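PDB 6ORI: EF0056 from Enterococcus faecalis, which is a surface protein of unknown function, probably involved in biofilm formation, whose N-terminal region is built from immunoglobulin-like beta domains. Local coordinates for residues N28-A40 with I51-A63. Residues are numbered along the deposited sequence; the frame is centred on the assembly and turned at random.
Sequences NYNFSDLQFNPKA and IDFEVYGKHNIAA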
loop_
_atom_site.group_PDB
_atom_site.type_symbol
_atom_site.label_atom_id
_atom_site.label_comp_id
_atom_site.label_asym_id
_atom_site.label_seq_id
_atom_site.Cartn_x
_atom_site.Cartn_y
_atom_site.Cartn_z
ATOM N N ASN A 28 -0.957 -19.845 0.787
ATOM C CA ASN A 28 -0.660 -18.892 -0.259
ATOM C C ASN A 28 -1.345 -19.312 -1.538
ATOM O O ASN A 28 -1.218 -20.448 -1.999
ATOM C CB ASN A 28 0.849 -18.748 -0.414
ATOM C CG ASN A 28 1.497 -18.232 0.866
ATOM O OD1 ASN A 28 1.500 -18.920 1.884
ATOM N ND2 ASN A 28 2.008 -17.017 0.829
ATOM N N TYR A 29 -2.143 -18.400 -2.068
ATOM C CA TYR A 29 -2.934 -18.649 -3.264
ATOM C C TYR A 29 -2.284 -17.957 -4.470
ATOM O O TYR A 29 -1.124 -17.606 -4.426
ATOM C CB TYR A 29 -4.396 -18.211 -3.033
ATOM C CG TYR A 29 -5.202 -19.169 -2.178
ATOM C CD1 TYR A 29 -5.431 -20.477 -2.602
ATOM C CD2 TYR A 29 -5.754 -18.773 -0.971
ATOM C CE1 TYR A 29 -6.218 -21.360 -1.830
ATOM C CE2 TYR A 29 -6.521 -19.642 -0.207
ATOM C CZ TYR A 29 -6.724 -20.935 -0.626
ATOM O OH TYR A 29 -7.486 -21.801 0.139
ATOM N N ASN A 30 -3.043 -17.745 -5.535
ATOM C CA ASN A 30 -2.495 -17.253 -6.786
ATOM C C ASN A 30 -3.001 -15.859 -7.149
ATOM O O ASN A 30 -2.881 -15.426 -8.285
ATOM C CB ASN A 30 -2.850 -18.216 -7.918
ATOM C CG ASN A 30 -2.555 -19.664 -7.573
ATOM O OD1 ASN A 30 -1.485 -19.988 -7.044
ATOM N ND2 ASN A 30 -3.512 -20.544 -7.862
ATOM N N PHE A 31 -3.575 -15.169 -6.184
ATOM C CA PHE A 31 -3.859 -13.735 -6.335
ATOM C C PHE A 31 -2.553 -12.997 -6.168
ATOM O O PHE A 31 -1.688 -13.454 -5.413
ATOM C CB PHE A 31 -4.871 -13.276 -5.295
ATOM C CG PHE A 31 -6.186 -13.991 -5.401
ATOM C CD1 PHE A 31 -6.408 -15.183 -4.734
ATOM C CD2 PHE A 31 -7.204 -13.483 -6.180
ATOM C CE1 PHE A 31 -7.610 -15.843 -4.849
ATOM C CE2 PHE A 31 -8.393 -14.140 -6.302
ATOM C CZ PHE A 31 -8.594 -15.325 -5.648
ATOM N N SER A 32 -2.370 -11.859 -6.828
ATOM C CA SER A 32 -1.138 -11.107 -6.656
ATOM C C SER A 32 -1.323 -9.635 -6.360
ATOM O O SER A 32 -0.371 -9.007 -5.944
ATOM C CB SER A 32 -0.186 -11.287 -7.840
ATOM O OG SER A 32 -0.797 -10.882 -9.041
ATOM N N ASP A 33 -2.510 -9.068 -6.517
ATOM C CA ASP A 33 -2.660 -7.648 -6.212
ATOM C C ASP A 33 -4.090 -7.308 -5.863
ATOM O O ASP A 33 -5.038 -7.860 -6.418
ATOM C CB ASP A 33 -2.209 -6.807 -7.404
ATOM C CG ASP A 33 -1.701 -5.428 -7.021
ATOM O OD1 ASP A 33 -1.567 -5.089 -5.818
ATOM O OD2 ASP A 33 -1.331 -4.682 -7.964
ATOM N N LEU A 34 -4.207 -6.396 -4.902
ATOM C CA LEU A 34 -5.483 -5.801 -4.528
ATOM C C LEU A 34 -5.160 -4.440 -3.957
ATOM O O LEU A 34 -4.373 -4.325 -3.021
ATOM C CB LEU A 34 -6.184 -6.689 -3.503
ATOM C CG LEU A 34 -7.575 -6.262 -3.060
ATOM C CD1 LEU A 34 -8.548 -6.265 -4.224
ATOM C CD2 LEU A 34 -8.058 -7.172 -1.939
ATOM N N GLN A 35 -5.707 -3.385 -4.557
ATOM C CA GLN A 35 -5.414 -2.023 -4.138
ATOM C C GLN A 35 -6.671 -1.186 -4.097
ATOM O O GLN A 35 -7.579 -1.378 -4.906
ATOM C CB GLN A 35 -4.453 -1.353 -5.107
ATOM C CG GLN A 35 -3.142 -2.048 -5.316
ATOM C CD GLN A 35 -2.232 -1.957 -4.137
ATOM O OE1 GLN A 35 -2.327 -1.051 -3.310
ATOM N NE2 GLN A 35 -1.349 -2.910 -4.035
ATOM N N PHE A 36 -6.700 -0.246 -3.149
ATOM C CA PHE A 36 -7.745 0.763 -3.001
ATOM C C PHE A 36 -7.123 2.108 -3.273
ATOM O O PHE A 36 -6.167 2.500 -2.605
ATOM C CB PHE A 36 -8.305 0.708 -1.578
ATOM C CG PHE A 36 -9.351 1.739 -1.259
ATOM C CD1 PHE A 36 -10.651 1.628 -1.735
ATOM C CD2 PHE A 36 -9.037 2.807 -0.460
ATOM C CE1 PHE A 36 -11.598 2.582 -1.410
ATOM C CE2 PHE A 36 -10.001 3.747 -0.141
ATOM C CZ PHE A 36 -11.259 3.627 -0.620
ATOM N N ASN A 37 -7.653 2.809 -4.277
ATOM C CA ASN A 37 -7.047 4.058 -4.725
ATOM C C ASN A 37 -8.072 5.196 -4.691
ATOM O O ASN A 37 -8.758 5.455 -5.676
ATOM C CB ASN A 37 -6.477 3.926 -6.131
ATOM C CG ASN A 37 -5.781 5.205 -6.582
ATOM O OD1 ASN A 37 -5.392 6.024 -5.761
ATOM N ND2 ASN A 37 -5.665 5.379 -7.877
ATOM N N PRO A 38 -8.156 5.884 -3.549
ATOM C CA PRO A 38 -9.073 7.020 -3.400
ATOM C C PRO A 38 -8.447 8.326 -3.866
ATOM O O PRO A 38 -7.209 8.510 -3.762
ATOM C CB PRO A 38 -9.293 7.069 -1.879
ATOM C CG PRO A 38 -7.971 6.646 -1.312
ATOM C CD PRO A 38 -7.415 5.619 -2.298
ATOM N N LYS A 39 -9.279 9.231 -4.358
ATOM C CA LYS A 39 -8.820 10.582 -4.637
ATOM C C LYS A 39 -8.441 11.289 -3.335
ATOM O O LYS A 39 -8.941 10.964 -2.251
ATOM C CB LYS A 39 -9.925 11.370 -5.328
ATOM C CG LYS A 39 -10.231 10.914 -6.733
ATOM C CD LYS A 39 -9.050 11.131 -7.658
ATOM C CE LYS A 39 -9.431 10.809 -9.077
ATOM N NZ LYS A 39 -8.322 10.121 -9.787
ATOM N N ALA A 40 -7.558 12.273 -3.432
ATOM C CA ALA A 40 -7.223 13.103 -2.276
ATOM C C ALA A 40 -8.415 13.923 -1.779
ATOM O O ALA A 40 -9.241 14.366 -2.588
ATOM C CB ALA A 40 -6.085 14.032 -2.637
ATOM N N ILE A 51 -16.217 10.599 -1.567
ATOM C CA ILE A 51 -14.837 10.296 -1.955
ATOM C C ILE A 51 -14.881 9.318 -3.122
ATOM O O ILE A 51 -15.444 8.227 -2.995
ATOM C CB ILE A 51 -14.035 9.700 -0.788
ATOM C CG1 ILE A 51 -13.881 10.721 0.338
ATOM C CG2 ILE A 51 -12.660 9.171 -1.263
ATOM C CD1 ILE A 51 -13.264 10.156 1.599
ATOM N N ASP A 52 -14.281 9.696 -4.245
ATOM C CA ASP A 52 -14.193 8.834 -5.406
ATOM C C ASP A 52 -13.010 7.886 -5.242
ATOM O O ASP A 52 -11.979 8.269 -4.654
ATOM C CB ASP A 52 -13.995 9.654 -6.692
ATOM C CG ASP A 52 -15.224 10.458 -7.100
ATOM O OD1 ASP A 52 -16.309 10.326 -6.489
ATOM O OD2 ASP A 52 -15.081 11.214 -8.082
ATOM N N PHE A 53 -13.117 6.687 -5.813
ATOM C CA PHE A 53 -12.032 5.703 -5.726
ATOM C C PHE A 53 -12.124 4.699 -6.856
ATOM O O PHE A 53 -13.152 4.598 -7.516
ATOM C CB PHE A 53 -11.997 4.969 -4.359
ATOM C CG PHE A 53 -13.162 4.010 -4.127
ATOM C CD1 PHE A 53 -13.098 2.678 -4.497
ATOM C CD2 PHE A 53 -14.322 4.472 -3.536
ATOM C CE1 PHE A 53 -14.173 1.834 -4.266
ATOM C CE2 PHE A 53 -15.386 3.629 -3.282
ATOM C CZ PHE A 53 -15.323 2.321 -3.658
ATOM N N GLU A 54 -11.054 3.936 -7.037
ATOM C CA GLU A 54 -11.047 2.750 -7.880
ATOM C C GLU A 54 -10.438 1.616 -7.076
ATOM O O GLU A 54 -9.683 1.843 -6.104
ATOM C CB GLU A 54 -10.199 2.942 -9.139
ATOM C CG GLU A 54 -10.669 4.072 -10.005
ATOM C CD GLU A 54 -9.898 4.200 -11.307
ATOM O OE1 GLU A 54 -8.661 3.970 -11.341
ATOM O OE2 GLU A 54 -10.537 4.558 -12.301
ATOM N N VAL A 55 -10.778 0.395 -7.476
ATOM C CA VAL A 55 -10.175 -0.807 -6.897
ATOM C C VAL A 55 -9.421 -1.524 -8.006
ATOM O O VAL A 55 -9.934 -1.663 -9.117
ATOM C CB VAL A 55 -11.227 -1.742 -6.269
ATOM C CG1 VAL A 55 -10.568 -2.936 -5.588
ATOM C CG2 VAL A 55 -12.114 -0.988 -5.313
ATOM N N TYR A 56 -8.181 -1.923 -7.718
ATOM C CA TYR A 56 -7.397 -2.713 -8.657
ATOM C C TYR A 56 -7.236 -4.120 -8.123
ATOM O O TYR A 56 -7.085 -4.328 -6.918
ATOM C CB TYR A 56 -6.006 -2.084 -8.911
ATOM C CG TYR A 56 -6.101 -0.618 -9.236
ATOM C CD1 TYR A 56 -7.011 -0.147 -10.161
ATOM C CD2 TYR A 56 -5.314 0.310 -8.582
ATOM C CE1 TYR A 56 -7.135 1.209 -10.413
ATOM C CE2 TYR A 56 -5.440 1.652 -8.829
ATOM C CZ TYR A 56 -6.336 2.094 -9.752
ATOM O OH TYR A 56 -6.455 3.451 -9.953
ATOM N N GLY A 57 -7.260 -5.089 -9.021
ATOM C CA GLY A 57 -7.097 -6.476 -8.654
ATOM C C GLY A 57 -6.388 -7.245 -9.718
ATOM O O GLY A 57 -6.544 -6.960 -10.903
ATOM N N LYS A 58 -5.590 -8.219 -9.310
ATOM C CA LYS A 58 -4.959 -9.100 -10.273
ATOM C C LYS A 58 -4.765 -10.471 -9.657
ATOM O O LYS A 58 -4.350 -10.621 -8.479
ATOM C CB LYS A 58 -3.618 -8.550 -10.767
ATOM C CG LYS A 58 -2.969 -9.586 -11.679
ATOM C CD LYS A 58 -1.724 -9.148 -12.308
ATOM C CE LYS A 58 -0.964 -10.328 -12.915
ATOM N NZ LYS A 58 -1.800 -11.265 -13.701
ATOM N N HIS A 59 -5.019 -11.484 -10.473
ATOM C CA HIS A 59 -4.681 -12.865 -10.125
ATOM C C HIS A 59 -3.994 -13.537 -11.302
ATOM O O HIS A 59 -4.008 -13.031 -12.437
ATOM C CB HIS A 59 -5.889 -13.650 -9.595
ATOM C CG HIS A 59 -7.076 -13.611 -10.486
ATOM N ND1 HIS A 59 -7.929 -12.534 -10.534
ATOM C CD2 HIS A 59 -7.547 -14.512 -11.372
ATOM C CE1 HIS A 59 -8.879 -12.776 -11.416
ATOM N NE2 HIS A 59 -8.659 -13.963 -11.952
ATOM N N ASN A 60 -3.340 -14.657 -11.017
ATOM C CA ASN A 60 -2.364 -15.223 -11.938
ATOM C C ASN A 60 -2.810 -16.552 -12.511
ATOM O O ASN A 60 -2.235 -17.009 -13.517
ATOM C CB ASN A 60 -1.022 -15.432 -11.229
ATOM C CG ASN A 60 -0.476 -14.179 -10.597
ATOM O OD1 ASN A 60 -0.879 -13.058 -10.926
ATOM N ND2 ASN A 60 0.468 -14.359 -9.687
ATOM N N ILE A 61 -3.823 -17.154 -11.887
ATOM C CA ILE A 61 -4.419 -18.422 -12.315
ATOM C C ILE A 61 -5.923 -18.231 -12.219
ATOM O O ILE A 61 -6.398 -17.567 -11.304
ATOM C CB ILE A 61 -3.976 -19.583 -11.391
ATOM C CG1 ILE A 61 -2.457 -19.774 -11.444
ATOM C CG2 ILE A 61 -4.676 -20.885 -11.757
ATOM C CD1 ILE A 61 -1.925 -20.154 -12.822
ATOM N N ALA A 62 -6.677 -18.787 -13.159
ATOM C CA ALA A 62 -8.102 -18.585 -13.162
ATOM C C ALA A 62 -8.696 -18.888 -11.788
ATOM O O ALA A 62 -8.289 -19.834 -11.112
ATOM C CB ALA A 62 -8.745 -19.452 -14.233
ATOM N N ALA A 63 -9.622 -18.040 -11.362
ATOM C CA ALA A 63 -10.292 -18.184 -10.087
ATOM C C ALA A 63 -11.783 -18.042 -10.312
ATOM O O ALA A 63 -12.225 -17.517 -11.324
ATOM C CB ALA A 63 -9.814 -17.134 -9.103
HETATM O O HOH W 1 -6.529 -19.518 -8.785
#
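Strands 31-38 and 51-59 run antiparallel as the two arms of a beta hairpin, with hydrogen-bonded pairs at Asp33-Lys58, Gln35-Tyr56 and Asn37-Glu54. A classic beta bulge interrupts the ladder where Ser32 and Asp33 both face Lys58: Lys58 O accepts from Ser32 N at 2.9 Å and from Asp33 N at 3.1 Å, both donors approaching from the same face of the carbonyl plane. Just beyond it, Ser32 OG donates to Asn60 OD1 (2.9 Å), tying Asn60, just past the end of strand 51-59, to the bulge residue Ser32, and Asn60 N reaches Asn30 O.

On the face carrying Phe36, Val55 and Phe53, the two phenylalanines make the tightest apolar contact. A chi1 of 70° sets Phe53 CG between the backbone N and the carbonyl carbon, and the ring takes Phe36 CE1 over one face, 3.4 Å from Phe53 CD1; the rings are inclined at 41°. Leu34 CD1 and Val55 CG1 continue this apolar row, their side chains pointing the same way.

The reverse face is polar. Asn37 ND2 donates almost straight to Tyr56 OH (2.9 Å, 170°), the oxygen lying in the amide plane, while the same hydroxyl donates to the anti lone pair of Glu54 OE1 at 2.7 Å. These two bonds fix the phenol end, and Asn37 CB rests 3.7 Å from Tyr56 CE2.

Strand 135-144 pairs with the other edge of strand 51-59. The apolar face packs through Phe36 and Val55 on Ile169 of strand 166-173, part of the same curled sheet, whereas the polar face meets His213 and Lys212 of strand 211-221 in the neighbouring five-strand sheet.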